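Local coordinates for esterase TesA (Pseudomonas aeruginosa, PDB 4JGG), which hydrolyses carboxylic esters, preferring Tween detergents and short-chain p-nitrophenyl esters, and shows a low thioesterase activity towards palmitoyl-coenzyme A, at residues 35-40 / 181-186; 41-46 / 188-193. One frame throughout, in Å; residues are numbered along the deposited sequence.

Contact 1. Residues 35-40 / 181-186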
ATOM      1  N   LEU A  35      -5.370 -11.405   1.975  1.00 12.51           N
ATOM      2  CA  LEU A  35      -5.259 -12.539   2.876  1.00 12.98           C
ATOM      3  C   LEU A  35      -6.604 -12.796   3.528  1.00 13.60           C
ATOM      4  O   LEU A  35      -7.226 -11.884   4.110  1.00 12.79           O
ATOM      5  CB  LEU A  35      -4.160 -12.306   3.927  1.00 11.13           C
ATOM      6  CG  LEU A  35      -3.884 -13.358   5.011  1.00 17.67           C
ATOM      7  CD1 LEU A  35      -3.478 -14.706   4.421  1.00 20.60           C
ATOM      8  CD2 LEU A  35      -2.794 -12.848   5.928  1.00 13.38           C
ATOM      9  N   GLY A  36      -7.066 -14.038   3.407  1.00 16.64           N
ATOM     10  CA  GLY A  36      -8.264 -14.479   4.097  1.00 17.37           C
ATOM     11  C   GLY A  36      -9.535 -14.306   3.292  1.00 22.68           C
ATOM     12  O   GLY A  36     -10.633 -14.367   3.844  1.00 20.76           O
ATOM     13  N   LEU A  37      -9.395 -14.081   1.990  1.00 18.16           N
ATOM     14  CA  LEU A  37     -10.571 -13.895   1.145  1.00 21.47           C
ATOM     15  C   LEU A  37     -10.278 -14.211  -0.310  1.00 22.06           C
ATOM     16  O   LEU A  37      -9.131 -14.465  -0.683  1.00 20.37           O
ATOM     17  CB  LEU A  37     -11.126 -12.470   1.280  1.00 23.15           C
ATOM     18  CG  LEU A  37     -10.245 -11.306   0.830  1.00 17.60           C
ATOM     19  CD1 LEU A  37     -10.697 -10.775  -0.519  1.00 23.42           C
ATOM     20  CD2 LEU A  37     -10.272 -10.198   1.865  1.00 17.46           C
ATOM     21  N   ASP A  38     -11.337 -14.203  -1.115  1.00 21.28           N
ATOM     22  CA  ASP A  38     -11.244 -14.412  -2.551  1.00 21.49           C
ATOM     23  C   ASP A  38     -10.518 -13.230  -3.147  1.00 19.05           C
ATOM     24  O   ASP A  38     -11.020 -12.111  -3.123  1.00 19.73           O
ATOM     25  CB  ASP A  38     -12.645 -14.507  -3.157  1.00 20.60           C
ATOM     26  CG  ASP A  38     -12.630 -14.924  -4.625  1.00 27.66           C
ATOM     27  OD1 ASP A  38     -11.551 -14.872  -5.260  1.00 28.05           O
ATOM     28  OD2 ASP A  38     -13.705 -15.297  -5.146  1.00 28.32           O
ATOM     29  N   THR A  39      -9.332 -13.480  -3.683  1.00 19.84           N
ATOM     30  CA  THR A  39      -8.511 -12.411  -4.231  1.00 20.65           C
ATOM     31  C   THR A  39      -9.237 -11.647  -5.346  1.00 16.86           C
ATOM     32  O   THR A  39      -9.037 -10.439  -5.512  1.00 13.10           O
ATOM     33  CB  THR A  39      -7.132 -12.945  -4.711  1.00 18.31           C
ATOM     34  OG1 THR A  39      -7.294 -13.718  -5.903  1.00 24.00           O
ATOM     35  CG2 THR A  39      -6.498 -13.809  -3.633  1.00 15.58           C
ATOM     36  N   SER A  40     -10.098 -12.338  -6.090  1.00 18.64           N
ATOM     37  CA  SER A  40     -10.862 -11.690  -7.164  1.00 21.91           C
ATOM     38  C   SER A  40     -11.818 -10.623  -6.617  1.00 19.99           C
ATOM     39  O   SER A  40     -12.326  -9.786  -7.365  1.00 16.98           O
ATOM     40  CB  SER A  40     -11.633 -12.726  -7.995  1.00 22.55           C
ATOM     41  OG  SER A  40     -12.597 -13.401  -7.206  1.00 21.97           O
ATOM     42  N   PRO A 181      -8.111  -6.769   6.851  1.00 12.06           N
ATOM     43  CA  PRO A 181      -9.490  -6.419   6.506  1.00 14.43           C
ATOM     44  C   PRO A 181     -10.283  -7.604   5.967  1.00 14.96           C
ATOM     45  O   PRO A 181      -9.748  -8.457   5.257  1.00 15.69           O
ATOM     46  CB  PRO A 181      -9.310  -5.336   5.439  1.00 11.71           C
ATOM     47  CG  PRO A 181      -8.050  -4.646   5.855  1.00 11.69           C
ATOM     48  CD  PRO A 181      -7.153  -5.815   6.265  1.00 13.09           C
ATOM     49  N   ALA A 182     -11.564  -7.653   6.319  1.00 18.09           N
ATOM     50  CA  ALA A 182     -12.450  -8.693   5.828  1.00 12.51           C
ATOM     51  C   ALA A 182     -12.940  -8.329   4.425  1.00 13.69           C
ATOM     52  O   ALA A 182     -12.607  -7.278   3.898  1.00 12.62           O
ATOM     53  CB  ALA A 182     -13.622  -8.864   6.773  1.00 12.90           C
ATOM     54  N   LEU A 183     -13.744  -9.205   3.845  1.00 16.11           N
ATOM     55  CA  LEU A 183     -14.322  -8.996   2.517  1.00 17.48           C
ATOM     56  C   LEU A 183     -15.106  -7.682   2.425  1.00 18.92           C
ATOM     57  O   LEU A 183     -14.988  -6.941   1.448  1.00 18.85           O
ATOM     58  CB  LEU A 183     -15.231 -10.183   2.177  1.00 18.82           C
ATOM     59  CG  LEU A 183     -15.878 -10.231   0.796  1.00 18.72           C
ATOM     60  CD1 LEU A 183     -14.795 -10.240  -0.265  1.00 18.81           C
ATOM     61  CD2 LEU A 183     -16.765 -11.460   0.680  1.00 16.71           C
ATOM     62  N   ALA A 184     -15.889  -7.382   3.455  1.00 13.70           N
ATOM     63  CA  ALA A 184     -16.771  -6.217   3.435  1.00 19.86           C
ATOM     64  C   ALA A 184     -16.011  -4.896   3.317  1.00 20.10           C
ATOM     65  O   ALA A 184     -16.586  -3.868   2.947  1.00 18.44           O
ATOM     66  CB  ALA A 184     -17.652  -6.207   4.668  1.00 21.02           C
ATOM     67  N   ALA A 185     -14.718  -4.932   3.616  1.00 12.30           N
ATOM     68  CA  ALA A 185     -13.900  -3.723   3.630  1.00 15.04           C
ATOM     69  C   ALA A 185     -13.307  -3.384   2.269  1.00 12.60           C
ATOM     70  O   ALA A 185     -12.830  -2.266   2.056  1.00 11.45           O
ATOM     71  CB  ALA A 185     -12.781  -3.865   4.651  1.00 11.73           C
ATOM     72  N   GLN A 186     -13.317  -4.346   1.355  1.00 15.79           N
ATOM     73  CA  GLN A 186     -12.565  -4.197   0.100  1.00 14.65           C
ATOM     74  C   GLN A 186     -12.996  -2.994  -0.744  1.00 13.86           C
ATOM     75  O   GLN A 186     -12.144  -2.256  -1.261  1.00 11.09           O
ATOM     76  CB  GLN A 186     -12.565  -5.499  -0.716  1.00 12.38           C
ATOM     77  CG  GLN A 186     -12.017  -6.726   0.025  1.00 15.37           C
ATOM     78  CD  GLN A 186     -10.614  -6.519   0.572  1.00 13.71           C
ATOM     79  OE1 GLN A 186      -9.681  -6.225  -0.169  1.00 13.06           O
ATOM     80  NE2 GLN A 186     -10.463  -6.671   1.879  1.00 16.08           N
TER
HETATM   81  O   HOH W   1      -7.183  -9.037   3.963  1.00 17.18           O

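Contact 2. Residues 41-46 / 188-193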
ATOM      1  N   GLN A  41     -12.052 -10.656  -5.307  1.00 15.88           N
ATOM      2  CA  GLN A  41     -12.903  -9.674  -4.638  1.00 18.21           C
ATOM      3  C   GLN A  41     -12.068  -8.682  -3.837  1.00 17.45           C
ATOM      4  O   GLN A  41     -12.602  -7.778  -3.193  1.00 14.65           O
ATOM      5  CB  GLN A  41     -13.903 -10.369  -3.708  1.00 18.18           C
ATOM      6  CG  GLN A  41     -14.955 -11.215  -4.430  1.00 22.13           C
ATOM      7  CD  GLN A  41     -15.973 -10.378  -5.202  1.00 26.21           C
ATOM      8  OE1 GLN A  41     -16.268  -9.239  -4.838  1.00 29.28           O
ATOM      9  NE2 GLN A  41     -16.517 -10.948  -6.276  1.00 26.83           N
ATOM     10  N   GLY A  42     -10.752  -8.860  -3.886  1.00 14.52           N
ATOM     11  CA  GLY A  42      -9.843  -7.972  -3.190  1.00 14.74           C
ATOM     12  C   GLY A  42      -9.757  -6.606  -3.826  1.00 13.25           C
ATOM     13  O   GLY A  42     -10.089  -6.416  -5.005  1.00 15.57           O
ATOM     14  N   TRP A  43      -9.294  -5.639  -3.045  1.00 14.49           N
ATOM     15  CA  TRP A  43      -9.305  -4.253  -3.485  1.00 12.39           C
ATOM     16  C   TRP A  43      -8.549  -4.015  -4.803  1.00 14.24           C
ATOM     17  O   TRP A  43      -8.990  -3.232  -5.642  1.00 14.93           O
ATOM     18  CB  TRP A  43      -8.856  -3.316  -2.353  1.00 14.15           C
ATOM     19  CG  TRP A  43      -7.390  -3.016  -2.278  1.00 11.89           C
ATOM     20  CD1 TRP A  43      -6.478  -3.592  -1.450  1.00 12.18           C
ATOM     21  CD2 TRP A  43      -6.682  -2.034  -3.044  1.00 13.05           C
ATOM     22  NE1 TRP A  43      -5.232  -3.033  -1.654  1.00 12.15           N
ATOM     23  CE2 TRP A  43      -5.331  -2.079  -2.632  1.00 10.56           C
ATOM     24  CE3 TRP A  43      -7.055  -1.120  -4.030  1.00 11.59           C
ATOM     25  CZ2 TRP A  43      -4.356  -1.246  -3.180  1.00 11.34           C
ATOM     26  CZ3 TRP A  43      -6.087  -0.299  -4.577  1.00 11.42           C
ATOM     27  CH2 TRP A  43      -4.753  -0.371  -4.159  1.00 16.66           C
ATOM     28  N   VAL A  44      -7.435  -4.705  -5.010  1.00 11.52           N
ATOM     29  CA  VAL A  44      -6.665  -4.506  -6.244  1.00 11.55           C
ATOM     30  C   VAL A  44      -7.443  -5.010  -7.460  1.00  9.98           C
ATOM     31  O   VAL A  44      -7.470  -4.365  -8.505  1.00 12.91           O
ATOM     32  CB  VAL A  44      -5.286  -5.199  -6.187  1.00 10.72           C
ATOM     33  CG1 VAL A  44      -4.689  -5.270  -7.566  1.00 10.58           C
ATOM     34  CG2 VAL A  44      -4.345  -4.458  -5.239  1.00 10.36           C
ATOM     35  N   ALA A  45      -8.084  -6.160  -7.296  1.00 12.64           N
ATOM     36  CA  ALA A  45      -9.000  -6.708  -8.286  1.00 13.62           C
ATOM     37  C   ALA A  45     -10.115  -5.732  -8.606  1.00 15.39           C
ATOM     38  O   ALA A  45     -10.540  -5.613  -9.755  1.00 12.77           O
ATOM     39  CB  ALA A  45      -9.588  -8.014  -7.782  1.00 13.71           C
ATOM     40  N   LEU A  46     -10.612  -5.041  -7.581  1.00 11.97           N
ATOM     41  CA  LEU A  46     -11.670  -4.068  -7.789  1.00 11.83           C
ATOM     42  C   LEU A  46     -11.122  -2.832  -8.496  1.00 13.47           C
ATOM     43  O   LEU A  46     -11.851  -2.146  -9.230  1.00 15.01           O
ATOM     44  CB  LEU A  46     -12.294  -3.652  -6.450  1.00 12.03           C
ATOM     45  CG  LEU A  46     -12.875  -4.736  -5.542  1.00 11.37           C
ATOM     46  CD1 LEU A  46     -13.523  -4.074  -4.327  1.00 12.95           C
ATOM     47  CD2 LEU A  46     -13.865  -5.599  -6.273  1.00 17.16           C
ATOM     48  N   ARG A 188     -14.232  -0.231   0.434  1.00 12.97           N
ATOM     49  CA  ARG A 188     -13.749   0.952   1.140  1.00 14.19           C
ATOM     50  C   ARG A 188     -12.252   1.177   0.936  1.00 12.07           C
ATOM     51  O   ARG A 188     -11.818   2.303   0.712  1.00 12.22           O
ATOM     52  CB  ARG A 188     -14.053   0.879   2.639  1.00 12.19           C
ATOM     53  CG  ARG A 188     -13.599   2.127   3.387  1.00 13.59           C
ATOM     54  CD  ARG A 188     -14.472   3.316   3.017  1.00 14.56           C
ATOM     55  NE  ARG A 188     -13.886   4.610   3.361  1.00 14.07           N
ATOM     56  CZ  ARG A 188     -14.207   5.313   4.442  1.00 13.54           C
ATOM     57  NH1 ARG A 188     -15.091   4.841   5.304  1.00  9.33           N
ATOM     58  NH2 ARG A 188     -13.629   6.482   4.668  1.00 14.24           N
ATOM     59  N   LEU A 189     -11.462   0.113   1.045  1.00 14.08           N
ATOM     60  CA  LEU A 189     -10.050   0.195   0.651  1.00 13.16           C
ATOM     61  C   LEU A 189      -9.912   0.860  -0.721  1.00 11.19           C
ATOM     62  O   LEU A 189      -9.131   1.793  -0.880  1.00 12.07           O
ATOM     63  CB  LEU A 189      -9.383  -1.189   0.680  1.00  9.85           C
ATOM     64  CG  LEU A 189      -9.297  -1.796   2.087  1.00 14.10           C
ATOM     65  CD1 LEU A 189      -8.646  -3.197   2.084  1.00 11.00           C
ATOM     66  CD2 LEU A 189      -8.534  -0.850   3.018  1.00  9.87           C
ATOM     67  N   LEU A 190     -10.673   0.395  -1.714  1.00 15.09           N
ATOM     68  CA  LEU A 190     -10.600   0.992  -3.055  1.00 11.46           C
ATOM     69  C   LEU A 190     -11.025   2.452  -3.056  1.00 12.73           C
ATOM     70  O   LEU A 190     -10.380   3.290  -3.693  1.00 12.27           O
ATOM     71  CB  LEU A 190     -11.422   0.195  -4.081  1.00 12.21           C
ATOM     72  CG  LEU A 190     -11.580   0.801  -5.483  1.00 14.63           C
ATOM     73  CD1 LEU A 190     -10.253   0.934  -6.223  1.00 14.37           C
ATOM     74  CD2 LEU A 190     -12.559  -0.042  -6.285  1.00 12.10           C
ATOM     75  N   GLU A 191     -12.116   2.751  -2.355  1.00 11.94           N
ATOM     76  CA  GLU A 191     -12.541   4.135  -2.164  1.00 12.80           C
ATOM     77  C   GLU A 191     -11.398   4.992  -1.623  1.00 13.53           C
ATOM     78  O   GLU A 191     -11.210   6.136  -2.037  1.00 13.95           O
ATOM     79  CB  GLU A 191     -13.752   4.219  -1.224  1.00 14.93           C
ATOM     80  CG  GLU A 191     -14.023   5.634  -0.709  1.00 17.21           C
ATOM     81  CD  GLU A 191     -15.328   5.776   0.082  1.00 17.36           C
ATOM     82  OE1 GLU A 191     -16.157   4.838   0.103  1.00 14.56           O
ATOM     83  OE2 GLU A 191     -15.514   6.841   0.697  1.00 17.33           O
ATOM     84  N   ASN A 192     -10.625   4.440  -0.694  1.00 12.83           N
ATOM     85  CA  ASN A 192      -9.587   5.235  -0.049  1.00 13.18           C
ATOM     86  C   ASN A 192      -8.400   5.564  -0.942  1.00 15.11           C
ATOM     87  O   ASN A 192      -7.681   6.529  -0.688  1.00 14.27           O
ATOM     88  CB  ASN A 192      -9.134   4.581   1.263  1.00 14.27           C
ATOM     89  CG  ASN A 192     -10.180   4.696   2.341  1.00 15.57           C
ATOM     90  OD1 ASN A 192     -11.114   5.480   2.207  1.00 16.31           O
ATOM     91  ND2 ASN A 192     -10.040   3.923   3.409  1.00 15.85           N
ATOM     92  N   VAL A 193      -8.198   4.765  -1.988  1.00 11.93           N
ATOM     93  CA  VAL A 193      -7.062   4.967  -2.875  1.00 12.32           C
ATOM     94  C   VAL A 193      -7.463   5.780  -4.100  1.00 11.72           C
ATOM     95  O   VAL A 193      -6.734   6.663  -4.521  1.00 14.12           O
ATOM     96  CB  VAL A 193      -6.450   3.613  -3.349  1.00 11.12           C
ATOM     97  CG1 VAL A 193      -5.202   3.844  -4.183  1.00 15.34           C
ATOM     98  CG2 VAL A 193      -6.144   2.712  -2.172  1.00  9.51           C
TER

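Contact 1. Residues 35-40 / 181-186
Leu37 carries the side-chain packing of this contact, its isobutyl group pointing into the turn of Pro181, Ala182 and Leu183 that leads into helix 186-197. A chi1 of 64° puts CG between the backbone N and the carbonyl carbon and turns the group toward 181-186, where the two methyls go to different partners. CD2 lies over the face of the Gln186 amide, almost straight above NE2 at 3.5 Å, and 3.8 Å from Pro181 O. CD1 meets CD1 of Leu183 at 4.1 Å.

No direct hydrogen bond joins the two segments; a water does that work. It donates to Leu35 O and to Pro181 O, each at 2.9 Å, bridging two carbonyl oxygens that lie 4.4 Å apart. Gln175 NE2 donates to both as well.

The remaining polar bonds stiffen each segment separately. Gln186 bends at chi2 and turns its amide back, so that NE2, with Leu37 above it, still points an in-plane N-H at Ala182 O (3.0 Å, 169°). Ala185 N bonds the same oxygen from the other face of its plane. In 35-40, Asp38 OD1 accepts from Ser40 N (3.0 Å), an Asx turn, and also from Ser40 OG (2.7 Å), both on one face of the carboxylate.

In the fold, 35-40 links helix 30-33 to helix 43-53, and 181-186 leads into helix 186-197. Leu35 rests on Ser30 and His180, the nucleophile and histidine assigned by similarity, and Pro181 packs on Ile31 of helix 30-33.

Contact 2. Residues 41-46 / 188-193
Two helices of the alpha/beta/alpha sandwich meet here, the start of helix 43-53 against helix 186-197, and Trp43 makes most of the contact. Its CB lies 3.7 Å from CB of Leu189, and the two side chains cross at about a right angle. The indole then extends along helix 186-197 as far as Val193, whose CG2 methyl sits over the face of the six-membered ring: a CH-pi contact, 4.2 Å from the centroid and 26° off the ring normal. With CG1 anti to the backbone N (chi1 -176°), Val193 holds CG2 beside that N, the position from which it reaches the ring. On the opposite face lies CG2 of Val44, the next residue in the chain, 3.7 Å above the plane and offset toward the rim, so the indole is held between two valine methyls.

Such pairing of helices on one side of a parallel beta-sheet belongs to the SGNH-hydrolase fold of the GDSL family. The sheet itself is near: Trp43 and Val193 both touch Leu128 of strand 124-128, and Val44 packs on Val60 of strand 59-62. Phe163 meets the Trp43 ring edge-to-face. The indole's polar atom is satisfied too, since NE1 hydrogen-bonds to Ser32 OG; with a methyl on each face, this bond limits the ring's rotation.

One turn further along helix 43-53, Leu46 takes up the contact. Its CB lies against CD2 of Leu190 at 3.6 Å; that methyl also approaches Leu46 O, at 3.7 Å. Leu190 reaches across because CG is anti to the backbone N (chi1 173°), and its side chain goes on to touch Leu47 and Arg50.

How the contacts relate
The contacts follow one another along the same two chain segments, 35-46 and 181-193, and their centres are 9 Å apart. Gln186 joins them: its OE1 lies 3.0 Å from Trp43 N, a probable hydrogen bond at the start of helix 43-53, so one amide serves both contacts. Ala45 CB also packs against Ser40 O, at 3.3 Å. Contact 1 is partly exposed and lies next to the active site, the Leu35 side chain about 4 Å from the side chains of Ser30 and His180, both assigned by similarity. Contact 2 is buried and farther from these residues: between side chains, Leu189 is about 9 Å from His180 and about 10 Å from Ser30.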